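Local coordinates for protein 2-hydroxyhepta-2,4-diene-1,7-dioate isomerase (Mycobacterium abscessus, PDB 3RR6) that is of unproven function but probably binds a metal ion and may act as an isomerase or acetylpyruvate hydrolase, at residues Ile93-Asn96 against Thr97-Ile100; Trp162-Ala165 against Lys166-Thr170; Ala212-Glu215 against Trp216-Val220; Thr222-Pro225 against Gly226-Ile229. One frame throughout, in Å; residues are numbered along the deposited sequence.

Contact 1: Ile93-Asn96 against Thr97-Ile100; sequences IKPN and TSII
Ser98 folds its hydroxyl back over the tight turn that joins strand 91-94 to strand 99-100 and lands on the carbonyl of Pro95. Followed outward, its CB lies 3.4 Å from Pro95 O, and OG then closes on the same oxygen at 2.7 Å as a hydrogen-bond donor. The short reach depends on a chi1 of 67°, which sets OG between the backbone N and the carbonyl carbon, facing back along the chain. From there OG also skirts CB of Lys94.

Pro95 O is gripped twice. The hydroxyl meets it nearly end-on to the C=O bond (angle at the oxygen 164°), whereas Ser98 N, 3.0 Å from Pro95 O, donates from well above the carbonyl plane. One residue on, Ile99 N bonds to Asn96 O at a longer 3.3 Å, again from above the plane; both backbone bonds span i to i+3, the 3-10 pattern. Water 1 donates to both Asn96 O and Ile99 O and so spans the end of the turn.

The remaining side-chain contacts are few. Thr97 OG1 sits 3.4 Å from Pro95 CB, the two side chains crossing at about a right angle. Ile99 CD1 makes an apolar approach to CB of Asn96 at 4.1 Å, and its side chain packs outward on Val67 and Leu174. The polar ends of Lys94 and Asn96 work elsewhere: NZ forms a salt bridge with Asp149, and ND2 bonds to Ala64 O.

With two donors from one serine on a single carbonyl, the turn is held between these two segments chiefly by polar bonds to two carbonyls.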
loop_
_atom_site.group_PDB
_atom_site.type_symbol
_atom_site.label_atom_id
_atom_site.label_comp_id
_atom_site.label_asym_id
_atom_site.label_seq_id
_atom_site.Cartn_x
_atom_site.Cartn_y
_atom_site.Cartn_z
ATOM N N ILE A 93 -5.304 -2.117 12.109
ATOM C CA ILE A 93 -4.103 -1.303 12.008
ATOM C C ILE A 93 -2.862 -2.171 11.939
ATOM O O ILE A 93 -2.742 -3.163 12.664
ATOM C CB ILE A 93 -3.980 -0.320 13.181
ATOM C CG1 ILE A 93 -5.017 0.787 13.031
ATOM C CG2 ILE A 93 -2.575 0.289 13.259
ATOM C CD1 ILE A 93 -5.245 1.591 14.292
ATOM N N LYS A 94 -1.964 -1.790 11.047
ATOM C CA LYS A 94 -0.617 -2.334 11.000
ATOM C C LYS A 94 0.313 -1.249 11.529
ATOM O O LYS A 94 0.170 -0.085 11.174
ATOM C CB LYS A 94 -0.249 -2.741 9.579
ATOM C CG LYS A 94 -1.081 -3.924 9.058
ATOM C CD LYS A 94 -0.957 -4.127 7.540
ATOM C CE LYS A 94 0.334 -4.771 7.097
ATOM N NZ LYS A 94 0.346 -6.282 7.221
ATOM N N PRO A 95 1.268 -1.617 12.392
ATOM C CA PRO A 95 2.182 -0.599 12.908
ATOM C C PRO A 95 3.127 -0.102 11.823
ATOM O O PRO A 95 3.438 -0.856 10.892
ATOM C CB PRO A 95 2.952 -1.349 13.987
ATOM C CG PRO A 95 2.967 -2.754 13.520
ATOM C CD PRO A 95 1.634 -2.968 12.840
ATOM N N ASN A 96 3.615 1.133 11.933
ATOM C CA ASN A 96 4.518 1.649 10.898
ATOM C C ASN A 96 5.874 0.945 10.880
ATOM O O ASN A 96 6.606 1.018 9.901
ATOM C CB ASN A 96 4.642 3.183 10.927
ATOM C CG ASN A 96 5.317 3.719 12.174
ATOM O OD1 ASN A 96 5.872 2.974 12.979
ATOM N ND2 ASN A 96 5.283 5.046 12.337
ATOM N N THR A 97 6.162 0.197 11.943
ATOM C CA THR A 97 7.346 -0.630 12.013
ATOM C C THR A 97 7.262 -1.855 11.093
ATOM O O THR A 97 8.275 -2.536 10.883
ATOM C CB THR A 97 7.578 -1.090 13.465
ATOM O OG1 THR A 97 6.342 -1.595 13.986
ATOM C CG2 THR A 97 8.049 0.091 14.327
ATOM N N SER A 98 6.090 -2.133 10.520
ATOM C CA SER A 98 5.956 -3.253 9.582
ATOM C C SER A 98 6.340 -2.859 8.152
ATOM O O SER A 98 6.527 -3.718 7.305
ATOM C CB SER A 98 4.540 -3.840 9.616
ATOM O OG SER A 98 3.571 -2.929 9.126
ATOM N N ILE A 99 6.465 -1.560 7.889
ATOM C CA ILE A 99 6.682 -1.072 6.535
ATOM C C ILE A 99 8.106 -1.393 6.068
ATOM O O ILE A 99 9.075 -1.234 6.825
ATOM C CB ILE A 99 6.411 0.447 6.431
ATOM C CG1 ILE A 99 4.940 0.739 6.716
ATOM C CG2 ILE A 99 6.781 0.968 5.037
ATOM C CD1 ILE A 99 4.593 2.211 6.903
ATOM N N ILE A 100 8.199 -1.895 4.836
ATOM C CA ILE A 100 9.465 -1.988 4.095
ATOM C C ILE A 100 9.225 -1.510 2.665
ATOM O O ILE A 100 8.101 -1.555 2.166
ATOM C CB ILE A 100 10.075 -3.417 4.077
ATOM C CG1 ILE A 100 9.075 -4.453 3.553
ATOM C CG2 ILE A 100 10.584 -3.805 5.471
ATOM C CD1 ILE A 100 9.726 -5.834 3.235
HETATM O O HOH W 1 9.273 0.542 8.950
#

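Contact 2: Trp162-Ala165 against Lys166-Thr170; sequences WTRA and KGHDT. With EDO (1,2-ethanediol), chain E.
Lys166 runs beside Trp162, both side chains pointing the same way, with its CD 3.9 Å from Trp162 CB and its CE 4.0 Å from CE3 of the indole. Its backbone N donates to Trp162 O at 3.0 Å, almost in line with the C=O bond, but the N-H is bent (142° at the hydrogen) and shared weakly with Thr163 O. The chain stays extended until chi4 (-72°), where it bends and carries NZ to a salt bridge with Asp149 and a hydrogen bond with Ser151.

Gly167 follows, its N bonded to Arg164 O at 3.1 Å from above the carbonyl plane, an i to i+3 bond, the 3-10 pattern, at the end of a weakly bonded helix.

His168 then lays its ring alongside the Arg164 side chain, the ring and guanidinium planes 58° apart. CD2 comes within 3.1 Å of Arg164 O, and NE2 stands 3.9 Å from CG of Arg164; that nitrogen's hydrogen bond goes to His155 on helix 153-159. A 1,2-ethanediol, probably from the crystallisation liquor, lies at the edges of both flat groups: Arg164 NH1 donates to its O1 at 2.9 Å, and His168 CE1 is nearby.

His168 and Asp169 have extended backbone angles, and here the short helix 163-167 leads through residues 168-171 into strand 172-179 of the fumarylacetoacetate hydrolase domain.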
loop_
_atom_site.group_PDB
_atom_site.type_symbol
_atom_site.label_atom_id
_atom_site.label_comp_id
_atom_site.label_asym_id
_atom_site.label_seq_id
_atom_site.Cartn_x
_atom_site.Cartn_y
_atom_site.Cartn_z
ATOM N N TRP A 162 -6.436 -9.806 14.462
ATOM C CA TRP A 162 -5.450 -9.957 13.396
ATOM C C TRP A 162 -4.196 -9.128 13.596
ATOM O O TRP A 162 -3.315 -9.172 12.749
ATOM C CB TRP A 162 -6.052 -9.578 12.036
ATOM C CG TRP A 162 -7.257 -10.360 11.660
ATOM C CD1 TRP A 162 -7.585 -11.614 12.072
ATOM C CD2 TRP A 162 -8.304 -9.930 10.789
ATOM N NE1 TRP A 162 -8.780 -11.997 11.501
ATOM C CE2 TRP A 162 -9.241 -10.978 10.715
ATOM C CE3 TRP A 162 -8.545 -8.750 10.073
ATOM C CZ2 TRP A 162 -10.410 -10.886 9.950
ATOM C CZ3 TRP A 162 -9.705 -8.660 9.307
ATOM C CH2 TRP A 162 -10.617 -9.726 9.251
ATOM N N THR A 163 -4.102 -8.382 14.700
ATOM C CA THR A 163 -2.992 -7.443 14.891
ATOM C C THR A 163 -1.632 -8.122 14.859
ATOM O O THR A 163 -0.748 -7.676 14.137
ATOM C CB THR A 163 -3.107 -6.640 16.190
ATOM O OG1 THR A 163 -4.302 -5.848 16.154
ATOM C CG2 THR A 163 -1.907 -5.700 16.355
ATOM N N ARG A 164 -1.453 -9.184 15.633
ATOM C CA ARG A 164 -0.150 -9.861 15.592
ATOM C C ARG A 164 0.129 -10.418 14.203
ATOM O O ARG A 164 1.213 -10.214 13.643
ATOM C CB ARG A 164 -0.035 -10.983 16.630
ATOM C CG ARG A 164 1.191 -11.874 16.419
ATOM C CD ARG A 164 1.456 -12.804 17.575
ATOM N NE ARG A 164 0.488 -13.885 17.673
ATOM C CZ ARG A 164 0.774 -15.188 17.726
ATOM N NH1 ARG A 164 2.023 -15.633 17.638
ATOM N NH2 ARG A 164 -0.217 -16.067 17.862
ATOM N N ALA A 165 -0.854 -11.128 13.646
ATOM C CA ALA A 165 -0.714 -11.749 12.332
ATOM C C ALA A 165 -0.232 -10.802 11.252
ATOM O O ALA A 165 0.531 -11.188 10.358
ATOM C CB ALA A 165 -2.045 -12.356 11.909
ATOM N N LYS A 166 -0.707 -9.561 11.319
ATOM C CA LYS A 166 -0.428 -8.564 10.291
ATOM C C LYS A 166 0.630 -7.554 10.699
ATOM O O LYS A 166 0.980 -6.670 9.907
ATOM C CB LYS A 166 -1.728 -7.854 9.932
ATOM C CG LYS A 166 -2.713 -8.776 9.212
ATOM C CD LYS A 166 -4.010 -8.084 9.005
ATOM C CE LYS A 166 -5.002 -8.954 8.262
ATOM N NZ LYS A 166 -4.680 -9.149 6.811
ATOM N N GLY A 167 1.166 -7.700 11.913
ATOM C CA GLY A 167 1.983 -6.658 12.526
ATOM C C GLY A 167 3.463 -6.939 12.690
ATOM O O GLY A 167 4.194 -6.115 13.256
ATOM N N HIS A 168 3.914 -8.096 12.220
ATOM C CA HIS A 168 5.328 -8.443 12.264
ATOM C C HIS A 168 6.155 -7.453 11.442
ATOM O O HIS A 168 5.698 -6.942 10.419
ATOM C CB HIS A 168 5.550 -9.864 11.738
ATOM C CG HIS A 168 4.882 -10.921 12.559
ATOM N ND1 HIS A 168 5.437 -11.433 13.709
ATOM C CD2 HIS A 168 3.705 -11.570 12.383
ATOM C CE1 HIS A 168 4.624 -12.343 14.217
ATOM N NE2 HIS A 168 3.565 -12.446 13.431
ATOM N N ASP A 169 7.363 -7.147 11.900
ATOM C CA ASP A 169 8.270 -6.338 11.100
ATOM C C ASP A 169 8.355 -6.956 9.687
ATOM O O ASP A 169 8.376 -8.184 9.536
ATOM C CB ASP A 169 9.667 -6.280 11.724
ATOM C CG ASP A 169 9.773 -5.375 12.955
ATOM O OD1 ASP A 169 8.777 -4.805 13.446
ATOM O OD2 ASP A 169 10.924 -5.232 13.437
ATOM N N THR A 170 8.386 -6.080 8.685
ATOM C CA THR A 170 8.436 -6.411 7.244
ATOM C C THR A 170 7.118 -6.848 6.612
ATOM O O THR A 170 7.080 -7.083 5.404
ATOM C CB THR A 170 9.554 -7.441 6.856
ATOM O OG1 THR A 170 9.127 -8.791 7.119
ATOM C CG2 THR A 170 10.858 -7.144 7.560
HETATM C C1 EDO E . 5.379 -13.714 18.289
HETATM O O1 EDO E . 4.604 -14.290 17.239
HETATM C C2 EDO E . 5.228 -14.553 19.539
HETATM O O2 EDO E . 5.861 -15.832 19.344
#

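Contact 3: Ala212-Glu215 against Trp216-Val220; sequences AIVE and WVSAV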
loop_
_atom_site.group_PDB
_atom_site.type_symbol
_atom_site.label_atom_id
_atom_site.label_comp_id
_atom_site.label_asym_id
_atom_site.label_seq_id
_atom_site.Cartn_x
_atom_site.Cartn_y
_atom_site.Cartn_z
ATOM N N ALA A 212 -15.581 6.024 0.150
ATOM C CA ALA A 212 -16.298 5.348 1.223
ATOM C C ALA A 212 -15.342 4.892 2.323
ATOM O O ALA A 212 -15.661 4.974 3.507
ATOM C CB ALA A 212 -17.069 4.154 0.657
ATOM N N ILE A 213 -14.168 4.418 1.918
ATOM C CA ILE A 213 -13.141 3.983 2.857
ATOM C C ILE A 213 -12.638 5.145 3.702
ATOM O O ILE A 213 -12.553 5.036 4.920
ATOM C CB ILE A 213 -11.963 3.314 2.121
ATOM C CG1 ILE A 213 -12.419 2.011 1.475
ATOM C CG2 ILE A 213 -10.789 3.037 3.089
ATOM C CD1 ILE A 213 -11.400 1.424 0.494
ATOM N N VAL A 214 -12.300 6.253 3.049
ATOM C CA VAL A 214 -11.833 7.447 3.783
ATOM C C VAL A 214 -12.935 7.966 4.704
ATOM O O VAL A 214 -12.673 8.344 5.850
ATOM C CB VAL A 214 -11.329 8.525 2.822
ATOM C CG1 VAL A 214 -11.064 9.849 3.553
ATOM C CG2 VAL A 214 -10.064 8.042 2.119
ATOM N N GLU A 215 -14.181 7.968 4.233
ATOM C CA GLU A 215 -15.300 8.361 5.089
ATOM C C GLU A 215 -15.409 7.498 6.354
ATOM O O GLU A 215 -15.549 8.020 7.467
ATOM C CB GLU A 215 -16.625 8.343 4.315
ATOM C CG GLU A 215 -17.805 8.874 5.107
ATOM C CD GLU A 215 -19.088 8.907 4.315
ATOM O OE1 GLU A 215 -19.165 9.656 3.327
ATOM O OE2 GLU A 215 -20.034 8.183 4.694
ATOM N N TRP A 216 -15.320 6.185 6.188
ATOM C CA TRP A 216 -15.431 5.277 7.330
ATOM C C TRP A 216 -14.269 5.459 8.301
ATOM O O TRP A 216 -14.485 5.628 9.511
ATOM C CB TRP A 216 -15.497 3.826 6.851
ATOM C CG TRP A 216 -15.706 2.816 7.930
ATOM C CD1 TRP A 216 -14.735 2.119 8.602
ATOM C CD2 TRP A 216 -16.961 2.357 8.453
ATOM N NE1 TRP A 216 -15.314 1.267 9.513
ATOM C CE2 TRP A 216 -16.676 1.386 9.437
ATOM C CE3 TRP A 216 -18.297 2.665 8.177
ATOM C CZ2 TRP A 216 -17.678 0.729 10.150
ATOM C CZ3 TRP A 216 -19.286 2.012 8.888
ATOM C CH2 TRP A 216 -18.969 1.056 9.867
ATOM N N VAL A 217 -13.048 5.412 7.781
ATOM C CA VAL A 217 -11.861 5.460 8.645
ATOM C C VAL A 217 -11.774 6.816 9.352
ATOM O O VAL A 217 -11.517 6.874 10.546
ATOM C CB VAL A 217 -10.586 5.159 7.875
ATOM C CG1 VAL A 217 -9.349 5.355 8.792
ATOM C CG2 VAL A 217 -10.624 3.743 7.319
ATOM N N SER A 218 -12.002 7.908 8.616
ATOM C CA SER A 218 -11.870 9.236 9.222
ATOM C C SER A 218 -13.013 9.586 10.169
ATOM O O SER A 218 -12.887 10.530 10.937
ATOM C CB SER A 218 -11.709 10.314 8.157
ATOM O OG SER A 218 -12.938 10.572 7.501
ATOM N N ALA A 219 -14.127 8.855 10.128
ATOM C CA ALA A 219 -15.172 9.028 11.130
ATOM C C ALA A 219 -14.725 8.450 12.476
ATOM O O ALA A 219 -15.151 8.920 13.536
ATOM C CB ALA A 219 -16.469 8.349 10.669
ATOM N N VAL A 220 -13.880 7.426 12.416
ATOM C CA VAL A 220 -13.328 6.781 13.619
ATOM C C VAL A 220 -12.162 7.571 14.190
ATOM O O VAL A 220 -12.183 7.944 15.358
ATOM C CB VAL A 220 -12.841 5.352 13.316
ATOM C CG1 VAL A 220 -12.315 4.676 14.581
ATOM C CG2 VAL A 220 -13.959 4.512 12.734
#
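Val217 lays its CG2 methyl over the carbonyl of Ile213, 3.3 Å from Ile213 O, and against the CG2 methyl of the same isoleucine at 4.3 Å. Both belong to the alpha-helix 210-220, and the contact is one i to i+4 step along its buried face. The Val217 torsion (chi1 175°) turns CG1 back beside its own carbonyl carbon and leaves CG2 beside its N, the branch that faces the preceding turn. Outside the helix this face rests on strands 67-70 and 91-94: Ile213 touches Met70, and Val217 touches Val68 and Ile91.

The backbone ladder supplies the evidence for regular helix. Val217 N donates to Ile213 O at 2.9 Å and nearly straight (173° at the hydrogen), and Trp216 N reaches Ala212 O at 3.0 Å. Toward the C-terminal end the bonding slackens: Ala219 N to Glu215 O is 3.1 Å but bent to 135°, and the bonds made by Val220 N are weak.

On the outer side, Trp216 sends its indole off the helix, with CB passing 3.5 Å from Ala212 O; beyond the helix the side chain meets Pro89 and Ile91. Glu215 runs out extended beyond CG, and its OE1 accepts from Ala134 N.

Ser218 joins the ladder with its side chain as well. The hydroxyl turns back along the helix and donates to a carbonyl that already holds the serine's own amide, while OG is also hydrogen-bonded to Val132 N. Ser218 OG and Ser218 N approach Val214 O from opposite faces of its plane, at 2.8 and 2.9 Å.

Contact 4: Thr222-Pro225 against Gly226-Ile229; sequences TLLP and GDVI
Asp227 meets Leu224 through two hydrogen bonds, one from each direction. Leu224 N donates to the carboxylate OD2 of Asp227 at 2.9 Å, almost straight (171° at the hydrogen), reaching that oxygen from above the carboxylate plane. In return Asp227 N donates to Leu224 O, also at 2.9 Å, with the donor tilted 31° from the carbonyl plane. This second bond closes a type II beta turn from Leu224 to Asp227, with Pro225 and Gly226 at its corners. Gly226, the third residue of the turn, has the positive phi (99°) that a type II turn has there, and its lack of CB leaves Pro225 O uncrowded.

Water adds a third polar link. Water 2 donates to Pro225 O at 2.7 Å and to Asp227 OD1 at 3.0 Å, tying the corner of the turn to the carboxylate.

Charge is balanced from outside. OD2 forms a salt bridge with Lys66, and OD1 bonds to Ser65 OG; the carboxylate is therefore held at both oxygens, which probably favours its ionised form and fixes its rotation.

Carbon also packs round the carboxylate: Leu223 CD2 lies 3.9 Å from Asp227 OD2, and Leu224 CB approaches the same OD2 at 3.8 Å.

Apolar contact lies at the other end, where Leu223 CD1 touches Ile229 CD1 at 4.0 Å, the two side chains crossing at about a right angle.

A Pro-Gly type II turn, braced by an aspartate side chain that returns to the backbone, here turns the chain back between helix 210-220 and strand 228-230 of the fumarylacetoacetate hydrolase domain.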
loop_
_atom_site.group_PDB
_atom_site.type_symbol
_atom_site.label_atom_id
_atom_site.label_comp_id
_atom_site.label_asym_id
_atom_site.label_seq_id
_atom_site.Cartn_x
_atom_site.Cartn_y
_atom_site.Cartn_z
ATOM N N THR A 222 -8.710 10.442 13.599
ATOM C CA THR A 222 -7.988 11.478 12.874
ATOM C C THR A 222 -6.898 10.841 12.007
ATOM O O THR A 222 -6.179 9.931 12.438
ATOM C CB THR A 222 -7.367 12.490 13.840
ATOM O OG1 THR A 222 -8.404 13.248 14.474
ATOM C CG2 THR A 222 -6.429 13.449 13.111
ATOM N N LEU A 223 -6.800 11.320 10.767
ATOM C CA LEU A 223 -5.766 10.889 9.833
ATOM C C LEU A 223 -4.763 12.030 9.668
ATOM O O LEU A 223 -5.137 13.206 9.654
ATOM C CB LEU A 223 -6.377 10.517 8.492
ATOM C CG LEU A 223 -7.288 9.281 8.519
ATOM C CD1 LEU A 223 -8.062 9.141 7.217
ATOM C CD2 LEU A 223 -6.463 8.024 8.810
ATOM N N LEU A 224 -3.490 11.675 9.581
ATOM C CA LEU A 224 -2.404 12.652 9.473
ATOM C C LEU A 224 -1.748 12.532 8.095
ATOM O O LEU A 224 -1.783 11.467 7.490
ATOM C CB LEU A 224 -1.381 12.391 10.576
ATOM C CG LEU A 224 -1.952 12.474 11.998
ATOM C CD1 LEU A 224 -0.929 12.019 13.036
ATOM C CD2 LEU A 224 -2.473 13.884 12.292
ATOM N N PRO A 225 -1.139 13.622 7.598
ATOM C CA PRO A 225 -0.414 13.514 6.337
ATOM C C PRO A 225 0.631 12.422 6.407
ATOM O O PRO A 225 1.412 12.355 7.368
ATOM C CB PRO A 225 0.237 14.893 6.180
ATOM C CG PRO A 225 -0.621 15.794 6.969
ATOM C CD PRO A 225 -1.075 14.984 8.146
ATOM N N GLY A 226 0.622 11.564 5.396
ATOM C CA GLY A 226 1.498 10.419 5.334
ATOM C C GLY A 226 0.866 9.109 5.761
ATOM O O GLY A 226 1.400 8.048 5.456
ATOM N N ASP A 227 -0.260 9.163 6.474
ATOM C CA ASP A 227 -0.952 7.930 6.838
ATOM C C ASP A 227 -1.352 7.143 5.585
ATOM O O ASP A 227 -1.667 7.716 4.541
ATOM C CB ASP A 227 -2.189 8.207 7.695
ATOM C CG ASP A 227 -1.853 8.534 9.138
ATOM O OD1 ASP A 227 -0.664 8.425 9.536
ATOM O OD2 ASP A 227 -2.793 8.905 9.876
ATOM N N VAL A 228 -1.350 5.831 5.721
ATOM C CA VAL A 228 -1.655 4.920 4.626
ATOM C C VAL A 228 -2.920 4.146 4.958
ATOM O O VAL A 228 -3.070 3.671 6.083
ATOM C CB VAL A 228 -0.493 3.957 4.399
ATOM C CG1 VAL A 228 -0.859 2.867 3.390
ATOM C CG2 VAL A 228 0.746 4.717 3.923
ATOM N N ILE A 229 -3.826 4.034 3.988
ATOM C CA ILE A 229 -4.985 3.149 4.106
ATOM C C ILE A 229 -4.934 2.111 2.985
ATOM O O ILE A 229 -5.004 2.451 1.800
ATOM C CB ILE A 229 -6.337 3.884 4.039
ATOM C CG1 ILE A 229 -6.398 5.019 5.057
ATOM C CG2 ILE A 229 -7.470 2.864 4.281
ATOM C CD1 ILE A 229 -7.620 5.948 4.872
HETATM O O HOH W 2 1.629 10.276 9.049
#

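Overall arrangement
All four contacts are local and partly buried. Contacts 1 and 4 lie nearer the chain centre (about 11 and 12 Å, centre to centre) than contacts 2 and 3 (about 15 and 17 Å), and both reach the same sheet. Contacts 1 and 2 touch: Lys94 NZ bonds to Lys166 O at 2.8 Å, and Asp149 pairs with both lysines, so this corner is strongly polar. Contacts 3 and 4 also touch, but through apolar atoms, Ile213 CG2 meeting Ile229 CG2 at 3.5 Å where helix 210-220 lies over strand 228-230. Contact 3 is a regular helix, whereas contacts 1 and 4 are turns at strand ends and contact 2 a short, poorly bonded helix.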